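PDB 2YIH: Cel44C from Paenibacillus polymyxa, which hydrolyses the beta-1,4-glucan backbone of xyloglucan and probably of cellulose, as an endo-acting glycoside hydrolase of family 44. Local coordinates for residues A459-F464 with R500-V505. The protein carries 8 engineered substitutions. Residues are numbered along the deposited sequence; the frame is centred on the assembly and turned at random.
Sequences AFDAQF and RFTYTV
Phe-464 and Phe-501 meet across this antiparallel strand pair, on its buried side. Their rings are nearly parallel, planes 13° apart, but strongly offset, with little of one lying over the other; CD1 of Phe-464 lies 3.4 Å from CE2 of Phe-501. CB of Phe-464 sits over the Phe-501 ring face, 4.0 Å from its centroid, a CH-pi contact. The Phe-501 ring reaches that place because chi1 of 72° sets CG between its own N and carbonyl carbon. With alanine in place of Phe-501, one face of the Phe-464 ring is likely to lose this cover and a gap would probably open beside Ile-493. Further along the same face, CE1 of Phe-460 packs on CG2 of Val-505 at 3.6 Å. Six backbone hydrogen bonds join the pairs Phe-460/Val-505, Ala-462/Tyr-503 and Phe-464/Phe-501. The other face is looser and polar: Thr-504 OG1 donates to Asp-461 OD1 at 2.7 Å, coming from above the carboxylate plane, while Thr-502 and Arg-500 are exposed. Strand 500-505 forms one edge of the beta domain's sheet, away from the catalytic barrel; strand 460-467 separates it from strand 9-22, and the aromatic face packs against strands 446-453 and 487-493.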
loop_
_atom_site.group_PDB
_atom_site.type_symbol
_atom_site.label_atom_id
_atom_site.label_comp_id
_atom_site.label_asym_id
_atom_site.label_seq_id
_atom_site.Cartn_x
_atom_site.Cartn_y
_atom_site.Cartn_z
ATOM N N ALA A 459 -4.845 31.891 3.285
ATOM C CA ALA A 459 -3.747 31.752 2.325
ATOM C C ALA A 459 -2.446 32.021 3.054
ATOM O O ALA A 459 -2.445 32.657 4.113
ATOM C CB ALA A 459 -3.904 32.739 1.178
ATOM N N PHE A 460 -1.337 31.574 2.477
ATOM C CA PHE A 460 -0.030 32.094 2.874
ATOM C C PHE A 460 0.815 32.414 1.650
ATOM O O PHE A 460 0.654 31.810 0.586
ATOM C CB PHE A 460 0.723 31.151 3.837
ATOM C CG PHE A 460 0.895 29.731 3.328
ATOM C CD1 PHE A 460 1.857 29.424 2.360
ATOM C CD2 PHE A 460 0.189 28.693 3.917
ATOM C CE1 PHE A 460 2.032 28.103 1.907
ATOM C CE2 PHE A 460 0.390 27.376 3.509
ATOM C CZ PHE A 460 1.298 27.075 2.518
ATOM N N ASP A 461 1.788 33.302 1.825
ATOM C CA ASP A 461 2.791 33.511 0.788
ATOM C C ASP A 461 3.970 32.616 1.163
ATOM O O ASP A 461 4.543 32.774 2.234
ATOM C CB ASP A 461 3.256 34.981 0.773
ATOM C CG ASP A 461 2.258 35.914 0.096
ATOM O OD1 ASP A 461 1.246 35.450 -0.486
ATOM O OD2 ASP A 461 2.463 37.146 0.187
ATOM N N ALA A 462 4.306 31.656 0.304
ATOM C CA ALA A 462 5.458 30.790 0.557
ATOM C C ALA A 462 6.675 31.441 -0.065
ATOM O O ALA A 462 6.709 31.656 -1.274
ATOM C CB ALA A 462 5.230 29.393 -0.059
ATOM N N GLN A 463 7.674 31.745 0.761
ATOM C CA GLN A 463 8.920 32.322 0.301
ATOM C C GLN A 463 9.921 31.177 0.192
ATOM O O GLN A 463 10.312 30.613 1.218
ATOM C CB GLN A 463 9.400 33.327 1.357
ATOM C CG GLN A 463 10.771 33.911 1.130
ATOM C CD GLN A 463 11.112 34.945 2.183
ATOM O OE1 GLN A 463 12.282 35.237 2.426
ATOM N NE2 GLN A 463 10.084 35.482 2.839
ATOM N N PHE A 464 10.262 30.795 -1.032
ATOM C CA PHE A 464 11.172 29.664 -1.269
ATOM C C PHE A 464 12.620 30.140 -1.384
ATOM O O PHE A 464 12.900 31.122 -2.075
ATOM C CB PHE A 464 10.820 28.938 -2.557
ATOM C CG PHE A 464 9.518 28.201 -2.504
ATOM C CD1 PHE A 464 8.332 28.856 -2.825
ATOM C CD2 PHE A 464 9.477 26.849 -2.151
ATOM C CE1 PHE A 464 7.119 28.165 -2.810
ATOM C CE2 PHE A 464 8.255 26.150 -2.142
ATOM C CZ PHE A 464 7.088 26.821 -2.454
ATOM N N ARG A 500 15.587 32.616 -5.196
ATOM C CA ARG A 500 14.501 32.821 -4.250
ATOM C C ARG A 500 13.279 33.283 -5.017
ATOM O O ARG A 500 13.380 34.070 -5.968
ATOM C CB ARG A 500 14.885 33.861 -3.190
ATOM C CG ARG A 500 16.090 33.476 -2.342
ATOM C CD ARG A 500 16.515 34.647 -1.473
ATOM N NE ARG A 500 15.387 35.217 -0.743
ATOM C CZ ARG A 500 15.273 35.211 0.581
ATOM N NH1 ARG A 500 16.225 34.670 1.326
ATOM N NH2 ARG A 500 14.214 35.760 1.159
ATOM N N PHE A 501 12.113 32.778 -4.634
ATOM C CA PHE A 501 10.865 33.292 -5.226
ATOM C C PHE A 501 9.740 33.126 -4.233
ATOM O O PHE A 501 9.888 32.400 -3.235
ATOM C CB PHE A 501 10.547 32.616 -6.567
ATOM C CG PHE A 501 10.092 31.192 -6.436
ATOM C CD1 PHE A 501 11.013 30.158 -6.353
ATOM C CD2 PHE A 501 8.727 30.881 -6.352
ATOM C CE1 PHE A 501 10.598 28.825 -6.206
ATOM C CE2 PHE A 501 8.311 29.563 -6.152
ATOM C CZ PHE A 501 9.249 28.535 -6.109
ATOM N N THR A 502 8.647 33.855 -4.459
ATOM C CA THR A 502 7.492 33.757 -3.588
ATOM C C THR A 502 6.298 33.322 -4.439
ATOM O O THR A 502 6.194 33.701 -5.608
ATOM C CB THR A 502 7.176 35.103 -2.873
ATOM O OG1 THR A 502 8.291 35.470 -2.043
ATOM C CG2 THR A 502 5.971 34.955 -1.953
ATOM N N TYR A 503 5.447 32.491 -3.858
ATOM C CA TYR A 503 4.223 32.061 -4.545
ATOM C C TYR A 503 3.132 31.959 -3.500
ATOM O O TYR A 503 3.358 31.425 -2.424
ATOM C CB TYR A 503 4.437 30.699 -5.233
ATOM C CG TYR A 503 3.512 30.461 -6.397
ATOM C CD1 TYR A 503 3.764 31.034 -7.631
ATOM C CD2 TYR A 503 2.316 29.750 -6.235
ATOM C CE1 TYR A 503 2.916 30.822 -8.715
ATOM C CE2 TYR A 503 1.458 29.539 -7.301
ATOM C CZ TYR A 503 1.760 30.061 -8.544
ATOM O OH TYR A 503 0.919 29.867 -9.634
ATOM N N THR A 504 1.942 32.475 -3.801
ATOM C CA THR A 504 0.867 32.445 -2.820
ATOM C C THR A 504 0.163 31.090 -2.942
ATOM O O THR A 504 -0.217 30.693 -4.033
ATOM C CB THR A 504 -0.146 33.595 -3.072
ATOM O OG1 THR A 504 0.550 34.864 -3.004
ATOM C CG2 THR A 504 -1.267 33.579 -2.031
ATOM N N VAL A 505 -0.066 30.437 -1.809
ATOM C CA VAL A 505 -0.859 29.195 -1.781
ATOM C C VAL A 505 -2.177 29.469 -1.055
ATOM O O VAL A 505 -2.206 29.697 0.134
ATOM C CB VAL A 505 -0.084 28.056 -1.086
ATOM C CG1 VAL A 505 -0.830 26.714 -1.280
ATOM C CG2 VAL A 505 1.362 27.971 -1.661
#